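Local structure of ribonuclease J (Methanolobus psychrophilus R15, 5HAB) at residues L242-M247 / V405-H410; D196-R201 / G236-E241; T265-H270 / F373-I378. The protein probably degrades RNA from its 5' end as an RNase J exoribonuclease with metallo-beta-lactamase and beta-CASP domains. The protein carries 1 engineered substitution. All coordinates share one frame; numbering follows the deposited sequence.

Contact 1: L242-M247 / V405-H410. With SO4 (sulfate ion), chain L; nucleotides of chain D.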
loop_
_atom_site.group_PDB
_atom_site.type_symbol
_atom_site.label_atom_id
_atom_site.label_comp_id
_atom_site.label_asym_id
_atom_site.label_seq_id
_atom_site.Cartn_x
_atom_site.Cartn_y
_atom_site.Cartn_z
ATOM N N LEU B 242 5.360 -12.807 -25.287
ATOM C CA LEU B 242 5.665 -11.918 -26.396
ATOM C C LEU B 242 5.737 -10.468 -25.930
ATOM O O LEU B 242 6.528 -9.685 -26.446
ATOM C CB LEU B 242 4.627 -12.076 -27.506
ATOM C CG LEU B 242 4.845 -11.220 -28.751
ATOM C CD1 LEU B 242 6.233 -11.463 -29.327
ATOM C CD2 LEU B 242 3.787 -11.541 -29.782
ATOM N N ILE B 243 4.911 -10.120 -24.949
ATOM C CA ILE B 243 4.918 -8.781 -24.371
ATOM C C ILE B 243 6.270 -8.479 -23.727
ATOM O O ILE B 243 6.827 -7.392 -23.909
ATOM C CB ILE B 243 3.772 -8.620 -23.354
ATOM C CG1 ILE B 243 2.421 -8.835 -24.042
ATOM C CG2 ILE B 243 3.847 -7.271 -22.650
ATOM C CD1 ILE B 243 2.201 -7.959 -25.270
ATOM N N ALA B 244 6.797 -9.446 -22.977
ATOM C CA ALA B 244 8.099 -9.292 -22.327
ATOM C C ALA B 244 9.205 -9.239 -23.372
ATOM O O ALA B 244 10.184 -8.502 -23.231
ATOM C CB ALA B 244 8.351 -10.433 -21.343
ATOM N N HIS B 245 9.039 -10.032 -24.422
ATOM C CA HIS B 245 9.950 -10.007 -25.556
ATOM C C HIS B 245 10.030 -8.592 -26.142
ATOM O O HIS B 245 11.115 -8.025 -26.285
ATOM C CB HIS B 245 9.495 -11.020 -26.612
ATOM C CG HIS B 245 10.357 -11.053 -27.834
ATOM N ND1 HIS B 245 11.525 -11.782 -27.903
ATOM C CD2 HIS B 245 10.212 -10.458 -29.042
ATOM C CE1 HIS B 245 12.067 -11.628 -29.098
ATOM N NE2 HIS B 245 11.288 -10.832 -29.808
ATOM N N MET B 246 8.867 -8.019 -26.441
ATOM C CA MET B 246 8.763 -6.683 -27.020
ATOM C C MET B 246 9.366 -5.619 -26.101
ATOM O O MET B 246 10.170 -4.793 -26.540
ATOM C CB MET B 246 7.296 -6.344 -27.308
ATOM C CG MET B 246 6.586 -7.230 -28.335
ATOM S SD MET B 246 6.852 -6.771 -30.056
ATOM C CE MET B 246 8.402 -7.586 -30.423
ATOM N N MET B 247 8.988 -5.650 -24.824
ATOM C CA MET B 247 9.498 -4.666 -23.867
ATOM C C MET B 247 11.016 -4.745 -23.711
ATOM O O MET B 247 11.697 -3.719 -23.627
ATOM C CB MET B 247 8.830 -4.844 -22.500
ATOM C CG MET B 247 7.345 -4.530 -22.499
ATOM S SD MET B 247 6.620 -4.367 -20.853
ATOM C CE MET B 247 7.064 -5.922 -20.087
ATOM N N VAL B 405 11.216 -5.597 -16.195
ATOM C CA VAL B 405 11.015 -5.805 -17.627
ATOM C C VAL B 405 10.628 -7.262 -17.801
ATOM O O VAL B 405 11.441 -8.095 -18.198
ATOM C CB VAL B 405 12.267 -5.454 -18.443
ATOM C CG1 VAL B 405 11.944 -5.443 -19.929
ATOM C CG2 VAL B 405 12.832 -4.113 -17.995
ATOM N N HIS B 406 9.378 -7.573 -17.488
ATOM C CA HIS B 406 9.019 -8.946 -17.191
ATOM C C HIS B 406 7.522 -9.146 -17.302
ATOM O O HIS B 406 6.741 -8.201 -17.193
ATOM C CB HIS B 406 9.528 -9.308 -15.786
ATOM C CG HIS B 406 9.030 -10.621 -15.260
ATOM N ND1 HIS B 406 9.542 -11.831 -15.673
ATOM C CD2 HIS B 406 8.098 -10.909 -14.318
ATOM C CE1 HIS B 406 8.928 -12.809 -15.034
ATOM N NE2 HIS B 406 8.050 -12.278 -14.204
ATOM N N VAL B 407 7.132 -10.387 -17.549
ATOM C CA VAL B 407 5.737 -10.767 -17.594
ATOM C C VAL B 407 5.567 -12.026 -16.738
ATOM O O VAL B 407 6.446 -12.888 -16.714
ATOM C CB VAL B 407 5.285 -10.965 -19.046
ATOM C CG1 VAL B 407 4.320 -12.108 -19.159
ATOM C CG2 VAL B 407 4.652 -9.678 -19.579
ATOM N N SER B 408 4.457 -12.112 -16.010
ATOM C CA SER B 408 4.212 -13.226 -15.090
ATOM C C SER B 408 4.129 -14.591 -15.773
ATOM O O SER B 408 3.669 -14.709 -16.912
ATOM C CB SER B 408 2.917 -12.993 -14.309
ATOM O OG SER B 408 2.644 -14.101 -13.465
ATOM N N GLY B 409 4.554 -15.624 -15.054
ATOM C CA GLY B 409 4.422 -16.984 -15.541
ATOM C C GLY B 409 3.156 -17.704 -15.099
ATOM O O GLY B 409 3.001 -18.893 -15.371
ATOM N N HIS B 410 2.233 -16.992 -14.452
ATOM C CA HIS B 410 1.054 -17.640 -13.867
ATOM C C HIS B 410 -0.277 -17.137 -14.431
ATOM O O HIS B 410 -0.422 -15.968 -14.790
ATOM C CB HIS B 410 1.046 -17.453 -12.345
ATOM C CG HIS B 410 2.199 -18.099 -11.644
ATOM N ND1 HIS B 410 2.217 -19.438 -11.317
ATOM C CD2 HIS B 410 3.372 -17.587 -11.199
ATOM C CE1 HIS B 410 3.354 -19.724 -10.707
ATOM N NE2 HIS B 410 4.071 -18.618 -10.622
HETATM S S SO4 L . 12.206 -9.296 -33.137
HETATM O O1 SO4 L . 12.389 -7.874 -33.428
HETATM O O2 SO4 L . 11.203 -9.854 -34.039
HETATM O O3 SO4 L . 13.474 -10.002 -33.312
HETATM O O4 SO4 L . 11.749 -9.452 -31.759
ATOM O OP3 A D 1 6.602 -13.048 -11.912
ATOM P P A D 1 5.956 -14.371 -11.733
ATOM O OP1 A D 1 6.510 -15.312 -12.739
ATOM O OP2 A D 1 4.487 -14.163 -11.671
ATOM O "O5'" A D 1 6.354 -14.887 -10.287
ATOM C "C5'" A D 1 7.708 -14.897 -9.845
ATOM C "C4'" A D 1 7.876 -15.818 -8.663
ATOM O "O4'" A D 1 7.276 -15.189 -7.496
ATOM C "C3'" A D 1 7.196 -17.176 -8.818
ATOM O "O3'" A D 1 7.974 -18.205 -8.210
ATOM C "C2'" A D 1 5.877 -16.997 -8.070
ATOM O "O2'" A D 1 5.333 -18.192 -7.551
ATOM C "C1'" A D 1 6.262 -16.021 -6.959
ATOM N N9 A D 1 5.143 -15.160 -6.558
ATOM C C8 A D 1 4.229 -14.577 -7.407
ATOM N N7 A D 1 3.312 -13.860 -6.803
ATOM C C5 A D 1 3.638 -13.982 -5.458
ATOM C C6 A D 1 3.044 -13.452 -4.299
ATOM N N6 A D 1 1.960 -12.667 -4.313
ATOM N N1 A D 1 3.611 -13.762 -3.109
ATOM C C2 A D 1 4.696 -14.550 -3.098
ATOM N N3 A D 1 5.347 -15.108 -4.121
ATOM C C4 A D 1 4.761 -14.783 -5.289
#
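Val405 lies against Met247. Val405 CG1, anti to the backbone N (chi1 -170°), comes within 4.1 Å of Met247 CB. The methionine chain bends at its last torsion (chi3 -55°). That turn carries Met247 CE over the next backbone unit, 3.7 Å from His406 O. The His406 side chain starts away from the helix. His406 NE2 donates to OP3 of nucleotide A1 of chain D at 2.8 Å, with OP3 at the ring edge and near its plane. On the other nitrogen, ND1 is hydrogen-bonded to Arg273. Val407 returns to the helix and is buried there. Val407 CB meets Ala244 CB at 3.9 Å, and Val407 CG2 touches Ile243 CG2 at 4.0 Å. Beyond Val407 the segment leaves the helix and wraps the RNA terminus. The run His-Val-Ser-Gly-His fits the phosphate-binding loop of RNase J enzymes, which holds a 5' monophosphate. Here each terminal oxygen of that phosphate receives a bond from a different residue. Ser408 OG donates to OP2 of A1 at 2.6 Å. The same Ser408 OG accepts His410 N at 3.1 Å, forming an ST turn that holds the hydroxyl in place. Gly409 N donates to OP1 of A1 at 3.0 Å. His410 ND1 is hydrogen-bonded to Glu228, and its NE2 makes a weak hydrogen bond to a phosphate of the bound RNA.

Contact 2: D196-R201 / G236-E241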
loop_
_atom_site.group_PDB
_atom_site.type_symbol
_atom_site.label_atom_id
_atom_site.label_comp_id
_atom_site.label_asym_id
_atom_site.label_seq_id
_atom_site.Cartn_x
_atom_site.Cartn_y
_atom_site.Cartn_z
ATOM N N ASP B 196 1.584 -24.118 -11.747
ATOM C CA ASP B 196 2.677 -23.378 -12.387
ATOM C C ASP B 196 2.480 -23.336 -13.893
ATOM O O ASP B 196 3.291 -23.855 -14.658
ATOM C CB ASP B 196 4.034 -23.987 -12.050
ATOM C CG ASP B 196 4.605 -23.452 -10.760
ATOM O OD1 ASP B 196 3.875 -22.764 -10.021
ATOM O OD2 ASP B 196 5.792 -23.711 -10.489
ATOM N N PHE B 197 1.399 -22.696 -14.315
ATOM C CA PHE B 197 1.092 -22.617 -15.728
ATOM C C PHE B 197 0.506 -21.279 -16.124
ATOM O O PHE B 197 0.102 -20.470 -15.290
ATOM C CB PHE B 197 0.105 -23.703 -16.122
ATOM C CG PHE B 197 -1.325 -23.323 -15.881
ATOM C CD1 PHE B 197 -1.878 -23.446 -14.618
ATOM C CD2 PHE B 197 -2.117 -22.832 -16.913
ATOM C CE1 PHE B 197 -3.192 -23.093 -14.389
ATOM C CE2 PHE B 197 -3.428 -22.476 -16.685
ATOM C CZ PHE B 197 -3.965 -22.607 -15.423
ATOM N N LYS B 198 0.380 -21.118 -17.428
ATOM C CA LYS B 198 -0.063 -19.885 -18.024
ATOM C C LYS B 198 -0.531 -20.192 -19.438
ATOM O O LYS B 198 0.138 -20.914 -20.175
ATOM C CB LYS B 198 1.085 -18.874 -18.001
ATOM C CG LYS B 198 1.170 -17.943 -19.174
ATOM C CD LYS B 198 2.466 -17.162 -19.099
ATOM C CE LYS B 198 2.474 -16.023 -20.094
ATOM N NZ LYS B 198 3.588 -15.089 -19.816
ATOM N N PHE B 199 -1.702 -19.691 -19.801
ATOM C CA PHE B 199 -2.113 -19.736 -21.190
ATOM C C PHE B 199 -1.292 -18.693 -21.947
ATOM O O PHE B 199 -1.239 -17.528 -21.549
ATOM C CB PHE B 199 -3.611 -19.459 -21.334
ATOM C CG PHE B 199 -4.489 -20.554 -20.800
ATOM C CD1 PHE B 199 -4.000 -21.838 -20.645
ATOM C CD2 PHE B 199 -5.805 -20.298 -20.454
ATOM C CE1 PHE B 199 -4.807 -22.849 -20.156
ATOM C CE2 PHE B 199 -6.619 -21.306 -19.963
ATOM C CZ PHE B 199 -6.119 -22.582 -19.815
ATOM N N ASP B 200 -0.648 -19.104 -23.031
ATOM C CA ASP B 200 0.111 -18.172 -23.857
ATOM C C ASP B 200 -0.095 -18.539 -25.319
ATOM O O ASP B 200 0.405 -19.556 -25.792
ATOM C CB ASP B 200 1.600 -18.181 -23.500
ATOM C CG ASP B 200 2.348 -16.997 -24.093
ATOM O OD1 ASP B 200 1.871 -16.440 -25.104
ATOM O OD2 ASP B 200 3.407 -16.617 -23.549
ATOM N N ARG B 201 -0.823 -17.688 -26.029
ATOM C CA ARG B 201 -1.245 -17.967 -27.394
ATOM C C ARG B 201 -0.217 -17.528 -28.417
ATOM O O ARG B 201 -0.323 -17.860 -29.595
ATOM C CB ARG B 201 -2.570 -17.261 -27.631
ATOM C CG ARG B 201 -3.627 -17.812 -26.689
ATOM C CD ARG B 201 -4.922 -17.009 -26.698
ATOM N NE ARG B 201 -5.956 -17.597 -25.834
ATOM C CZ ARG B 201 -5.962 -17.482 -24.509
ATOM N NH1 ARG B 201 -4.976 -16.832 -23.911
ATOM N NH2 ARG B 201 -6.921 -18.039 -23.783
ATOM N N GLY B 236 -8.157 -10.143 -15.215
ATOM C CA GLY B 236 -7.928 -10.300 -16.639
ATOM C C GLY B 236 -7.210 -11.572 -17.039
ATOM O O GLY B 236 -7.440 -12.635 -16.463
ATOM N N LYS B 237 -6.353 -11.462 -18.047
ATOM C CA LYS B 237 -5.608 -12.606 -18.561
ATOM C C LYS B 237 -4.116 -12.328 -18.463
ATOM O O LYS B 237 -3.698 -11.170 -18.509
ATOM C CB LYS B 237 -6.001 -12.916 -20.005
ATOM C CG LYS B 237 -5.503 -11.898 -21.017
ATOM C CD LYS B 237 -5.935 -12.265 -22.426
ATOM C CE LYS B 237 -5.286 -13.558 -22.891
ATOM N NZ LYS B 237 -5.686 -13.889 -24.287
ATOM N N THR B 238 -3.317 -13.377 -18.278
ATOM C CA THR B 238 -1.874 -13.203 -18.210
ATOM C C THR B 238 -1.357 -12.691 -19.545
ATOM O O THR B 238 -1.649 -13.271 -20.587
ATOM C CB THR B 238 -1.130 -14.510 -17.870
ATOM O OG1 THR B 238 -1.778 -15.174 -16.781
ATOM C CG2 THR B 238 0.293 -14.199 -17.470
ATOM N N PRO B 239 -0.611 -11.583 -19.519
ATOM C CA PRO B 239 0.019 -11.099 -20.749
ATOM C C PRO B 239 0.978 -12.139 -21.321
ATOM O O PRO B 239 1.617 -12.861 -20.559
ATOM C CB PRO B 239 0.767 -9.836 -20.301
ATOM C CG PRO B 239 0.792 -9.886 -18.809
ATOM C CD PRO B 239 -0.413 -10.661 -18.390
ATOM N N SER B 240 1.051 -12.226 -22.644
ATOM C CA SER B 240 1.920 -13.188 -23.301
ATOM C C SER B 240 3.395 -12.921 -23.028
ATOM O O SER B 240 3.788 -11.812 -22.671
ATOM C CB SER B 240 1.672 -13.191 -24.808
ATOM O OG SER B 240 2.708 -13.884 -25.485
ATOM N N GLU B 241 4.201 -13.967 -23.167
ATOM C CA GLU B 241 5.653 -13.843 -23.119
ATOM C C GLU B 241 6.141 -12.895 -24.217
ATOM O O GLU B 241 7.187 -12.253 -24.093
ATOM C CB GLU B 241 6.299 -15.223 -23.279
ATOM C CG GLU B 241 7.796 -15.217 -23.491
ATOM C CD GLU B 241 8.548 -14.656 -22.309
ATOM O OE1 GLU B 241 9.714 -14.245 -22.484
ATOM O OE2 GLU B 241 7.987 -14.636 -21.195
HETATM O O HOH W 1 6.083 -15.826 -19.573
#
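This is a buried, mainly polar contact between two loops, in which Asp200 and Lys198 grip the residues that lead into helix 241-253. One loop follows strand 189-194 and the other follows strand 222-228, two neighbours in the same mixed sheet. The Asp200 carboxylate spans the start of the helix with both oxygens. Ser240 OG donates to Asp200 OD1 at 2.7 Å, and Glu241 N donates to Asp200 OD2 at 2.8 Å. Each oxygen is met on its syn side. The Glu241 bond is nearly straight at 169°, but it comes from 31° out of the carboxylate plane. Asp200 OD1 also takes the backbone N of Thr202. Asp200 CG stands anti to its backbone N (chi1 -166°), which brings the carboxylate to the helix. Ser240 is the N-cap, and its OG also accepts from Leu242 N. A negative group at this helix end probably gains from the helix dipole. The first loop belongs to the metallo-beta-lactamase part of the enzyme; the second leads into helix 241-253. Asp196, at the start of the first loop, bonds to His104 and probably corresponds to the metal-bridging aspartate of that fold. Lys198 stretches out beyond CG and crosses Thr238, whose CG2 lies 3.9 Å from Lys198 CE. Lys198 NZ donates to Pro239 O at 3.1 Å, in the carbonyl plane, and also bonds to Ser408 O. A water accepts from Lys198 NZ at 2.6 Å and donates to Glu241 OE2, while Glu241 OE1 forms a salt bridge with Arg273. At the far end, Lys237 NZ sits over one face of the Arg201 guanidinium, 3.1 Å from Arg201 NH1. Asp250 of the second subunit forms a salt bridge with Lys237 there and probably offsets the like charges.

Contact 3: T265-H270 / F373-I378; sequences TTFASH and FSANVI. With nucleotides of chain D.
Thr265 O accepts Ser374 N at 2.9 Å. This bond pairs strands 262-266 and 370-374, which run parallel. One residue on, Thr266 OG1 donates to Ser374 O at 3.0 Å, with the hydroxyl tilted 25° from the carbonyl plane. Ser374 OG turns to Val405 O instead. Thr265 and Phe373 point to the same face of the sheet. Thr265 OG1 is anti to its backbone N (chi1 180°) and bonds to Met342 O. That leaves Thr265 CG2 over one face of the Phe373 ring, 4.0 Å from the centroid, in a CH-pi contact. The strands are adjacent in the six-stranded parallel sheet of the beta-CASP domain. Beyond the strands' C-terminal ends, both segments continue as loops that meet the RNA. Phe267 joins the two loops. Phe267 CE2 packs on Ala375 CB at 3.6 Å. Asn376 OD1 lies in the ring plane off Phe267 CZ, and O2' of nucleotide A2 of chain D in the plane off the CD1 corner. Asn376 ND2 lies 3.0 Å from OP3 of nucleotide A1. Ile378 adds apolar cover, with Ile378 CG1 3.8 Å from N9 of A2.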
loop_
_atom_site.group_PDB
_atom_site.type_symbol
_atom_site.label_atom_id
_atom_site.label_comp_id
_atom_site.label_asym_id
_atom_site.label_seq_id
_atom_site.Cartn_x
_atom_site.Cartn_y
_atom_site.Cartn_z
ATOM N N THR B 265 20.158 -9.130 -16.369
ATOM C CA THR B 265 20.027 -10.224 -15.412
ATOM C C THR B 265 18.602 -10.781 -15.401
ATOM O O THR B 265 17.628 -10.035 -15.506
ATOM C CB THR B 265 20.423 -9.786 -13.992
ATOM O OG1 THR B 265 20.276 -10.890 -13.088
ATOM C CG2 THR B 265 19.559 -8.619 -13.520
ATOM N N THR B 266 18.494 -12.101 -15.282
ATOM C CA THR B 266 17.199 -12.773 -15.315
ATOM C C THR B 266 17.291 -14.185 -14.734
ATOM O O THR B 266 18.361 -14.625 -14.304
ATOM C CB THR B 266 16.648 -12.852 -16.754
ATOM O OG1 THR B 266 15.344 -13.447 -16.745
ATOM C CG2 THR B 266 17.568 -13.683 -17.632
ATOM N N PHE B 267 16.156 -14.881 -14.711
ATOM C CA PHE B 267 16.104 -16.262 -14.242
ATOM C C PHE B 267 16.910 -17.154 -15.175
ATOM O O PHE B 267 16.636 -17.202 -16.373
ATOM C CB PHE B 267 14.659 -16.766 -14.179
ATOM C CG PHE B 267 13.725 -15.867 -13.420
ATOM C CD1 PHE B 267 13.703 -15.879 -12.039
ATOM C CD2 PHE B 267 12.865 -15.012 -14.091
ATOM C CE1 PHE B 267 12.839 -15.060 -11.335
ATOM C CE2 PHE B 267 12.000 -14.186 -13.394
ATOM C CZ PHE B 267 11.989 -14.210 -12.012
ATOM N N ALA B 268 17.882 -17.876 -14.632
ATOM C CA ALA B 268 18.664 -18.802 -15.445
ATOM C C ALA B 268 17.756 -19.858 -16.076
ATOM O O ALA B 268 18.033 -20.354 -17.166
ATOM C CB ALA B 268 19.749 -19.457 -14.613
ATOM N N SER B 269 16.656 -20.171 -15.398
ATOM C CA SER B 269 15.714 -21.178 -15.881
ATOM C C SER B 269 14.714 -20.636 -16.901
ATOM O O SER B 269 13.977 -21.412 -17.510
ATOM C CB SER B 269 14.950 -21.796 -14.705
ATOM O OG SER B 269 14.286 -20.799 -13.946
ATOM N N HIS B 270 14.660 -19.318 -17.080
ATOM C CA HIS B 270 13.723 -18.751 -18.051
ATOM C C HIS B 270 14.357 -18.734 -19.440
ATOM O O HIS B 270 14.842 -17.702 -19.909
ATOM C CB HIS B 270 13.275 -17.345 -17.651
ATOM C CG HIS B 270 11.957 -16.952 -18.238
ATOM N ND1 HIS B 270 11.501 -17.454 -19.441
ATOM C CD2 HIS B 270 10.986 -16.122 -17.788
ATOM C CE1 HIS B 270 10.312 -16.945 -19.705
ATOM N NE2 HIS B 270 9.975 -16.133 -18.718
ATOM N N PHE B 373 17.001 -5.559 -15.129
ATOM C CA PHE B 373 16.412 -6.679 -14.414
ATOM C C PHE B 373 15.197 -7.191 -15.177
ATOM O O PHE B 373 14.112 -6.627 -15.081
ATOM C CB PHE B 373 16.004 -6.267 -13.000
ATOM C CG PHE B 373 17.159 -5.925 -12.107
ATOM C CD1 PHE B 373 17.830 -4.721 -12.248
ATOM C CD2 PHE B 373 17.558 -6.795 -11.106
ATOM C CE1 PHE B 373 18.890 -4.401 -11.423
ATOM C CE2 PHE B 373 18.615 -6.479 -10.273
ATOM C CZ PHE B 373 19.282 -5.280 -10.432
ATOM N N SER B 374 15.385 -8.253 -15.950
ATOM C CA SER B 374 14.269 -8.881 -16.638
ATOM C C SER B 374 13.600 -9.888 -15.705
ATOM O O SER B 374 13.623 -11.095 -15.950
ATOM C CB SER B 374 14.735 -9.559 -17.915
ATOM O OG SER B 374 13.624 -9.865 -18.724
ATOM N N ALA B 375 13.024 -9.367 -14.625
ATOM C CA ALA B 375 12.436 -10.171 -13.560
ATOM C C ALA B 375 11.722 -9.274 -12.556
ATOM O O ALA B 375 11.965 -8.066 -12.497
ATOM C CB ALA B 375 13.504 -10.999 -12.858
ATOM N N ASN B 376 10.829 -9.870 -11.776
ATOM C CA ASN B 376 10.147 -9.152 -10.711
ATOM C C ASN B 376 10.847 -9.387 -9.381
ATOM O O ASN B 376 11.647 -10.312 -9.248
ATOM C CB ASN B 376 8.689 -9.603 -10.613
ATOM C CG ASN B 376 8.557 -11.064 -10.194
ATOM O OD1 ASN B 376 9.436 -11.886 -10.475
ATOM N ND2 ASN B 376 7.460 -11.391 -9.518
ATOM N N VAL B 377 10.542 -8.551 -8.396
ATOM C CA VAL B 377 11.038 -8.773 -7.047
ATOM C C VAL B 377 10.041 -9.679 -6.334
ATOM O O VAL B 377 8.851 -9.369 -6.280
ATOM C CB VAL B 377 11.231 -7.447 -6.282
ATOM C CG1 VAL B 377 12.025 -7.674 -4.998
ATOM C CG2 VAL B 377 11.907 -6.410 -7.168
ATOM N N ILE B 378 10.518 -10.797 -5.793
ATOM C CA ILE B 378 9.650 -11.710 -5.053
ATOM C C ILE B 378 9.212 -11.064 -3.743
ATOM O O ILE B 378 10.047 -10.602 -2.966
ATOM C CB ILE B 378 10.325 -13.082 -4.807
ATOM C CG1 ILE B 378 10.465 -13.873 -6.115
ATOM C CG2 ILE B 378 9.556 -13.884 -3.771
ATOM C CD1 ILE B 378 11.625 -13.490 -6.986
ATOM P P A D 2 8.360 -19.505 -9.073
ATOM O OP1 A D 2 7.177 -19.849 -9.904
ATOM O OP2 A D 2 8.936 -20.513 -8.147
ATOM O "O5'" A D 2 9.504 -19.000 -10.063
ATOM C "C5'" A D 2 10.807 -19.566 -10.019
ATOM C "C4'" A D 2 11.870 -18.521 -9.790
ATOM O "O4'" A D 2 11.365 -17.487 -8.906
ATOM C "C3'" A D 2 13.141 -19.015 -9.112
ATOM O "O3'" A D 2 14.050 -19.611 -10.022
ATOM C "C2'" A D 2 13.684 -17.761 -8.436
ATOM O "O2'" A D 2 14.411 -16.962 -9.356
ATOM C "C1'" A D 2 12.396 -17.027 -8.058
ATOM N N9 A D 2 11.989 -17.257 -6.658
ATOM C C8 A D 2 10.825 -17.840 -6.219
ATOM N N7 A D 2 10.713 -17.892 -4.914
ATOM C C5 A D 2 11.876 -17.288 -4.460
ATOM C C6 A D 2 12.358 -17.033 -3.163
ATOM N N6 A D 2 11.698 -17.369 -2.050
ATOM N N1 A D 2 13.555 -16.414 -3.055
ATOM C C2 A D 2 14.213 -16.079 -4.176
ATOM N N3 A D 2 13.862 -16.265 -5.447
ATOM C C4 A D 2 12.667 -16.878 -5.522
ATOM O OP3 A D 1 6.602 -13.048 -11.912
ATOM P P A D 1 5.956 -14.371 -11.733
ATOM O OP1 A D 1 6.510 -15.312 -12.739
ATOM O OP2 A D 1 4.487 -14.163 -11.671
ATOM O "O5'" A D 1 6.354 -14.887 -10.287
ATOM C "C5'" A D 1 7.708 -14.897 -9.845
ATOM C "C4'" A D 1 7.876 -15.818 -8.663
ATOM O "O4'" A D 1 7.276 -15.189 -7.496
ATOM C "C3'" A D 1 7.196 -17.176 -8.818
ATOM O "O3'" A D 1 7.974 -18.205 -8.210
ATOM C "C2'" A D 1 5.877 -16.997 -8.070
ATOM O "O2'" A D 1 5.333 -18.192 -7.551
ATOM C "C1'" A D 1 6.262 -16.021 -6.959
ATOM N N9 A D 1 5.143 -15.160 -6.558
ATOM C C8 A D 1 4.229 -14.577 -7.407
ATOM N N7 A D 1 3.312 -13.860 -6.803
ATOM C C5 A D 1 3.638 -13.982 -5.458
ATOM C C6 A D 1 3.044 -13.452 -4.299
ATOM N N6 A D 1 1.960 -12.667 -4.313
ATOM N N1 A D 1 3.611 -13.762 -3.109
ATOM C C2 A D 1 4.696 -14.550 -3.098
ATOM N N3 A D 1 5.347 -15.108 -4.121
ATOM C C4 A D 1 4.761 -14.783 -5.289
ATOM P P A D 3 14.299 -21.198 -10.007
ATOM O OP1 A D 3 15.190 -21.540 -11.146
ATOM O OP2 A D 3 12.984 -21.874 -9.884
ATOM O "O5'" A D 3 15.094 -21.446 -8.647
ATOM C "C5'" A D 3 16.473 -21.116 -8.530
ATOM C "C4'" A D 3 16.670 -19.730 -7.966
ATOM O "O4'" A D 3 16.439 -19.723 -6.534
ATOM C "C3'" A D 3 18.061 -19.139 -8.116
ATOM O "O3'" A D 3 18.288 -18.609 -9.409
ATOM C "C2'" A D 3 18.099 -18.084 -7.015
ATOM O "O2'" A D 3 17.437 -16.899 -7.433
ATOM C "C1'" A D 3 17.257 -18.748 -5.921
ATOM N N9 A D 3 18.079 -19.375 -4.865
ATOM C C8 A D 3 18.492 -20.680 -4.736
ATOM N N7 A D 3 19.215 -20.900 -3.661
ATOM C C5 A D 3 19.281 -19.659 -3.040
ATOM C C6 A D 3 19.901 -19.212 -1.854
ATOM N N6 A D 3 20.607 -19.999 -1.038
ATOM N N1 A D 3 19.768 -17.906 -1.528
ATOM C C2 A D 3 19.062 -17.108 -2.338
ATOM N N3 A D 3 18.436 -17.409 -3.472
ATOM C C4 A D 3 18.585 -18.713 -3.771
#

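How the contacts relate
From the N terminus, contact 2 closes first, joining the loops after strands 189-194 and 222-228, 35 residues apart, and ending where helix 241-253 begins. Contact 1 opens on that helix and closes only at 405-410, a much longer loop. Contact 3 is nested inside it, joining two strands of the beta-CASP sheet. No contacts cross. Contacts 1 and 2 meet directly: Ser408 O and His410 O each bind a side chain of contact 2. Contacts 1 and 3 meet where Val405 N makes a probable hydrogen bond to Phe373 O and where His406 packs on Phe267. Residues 405-410 thus connect the two domains. Contacts 1 and 3 both reach nucleotide A1, and contacts 1 and 2 both touch the second subunit.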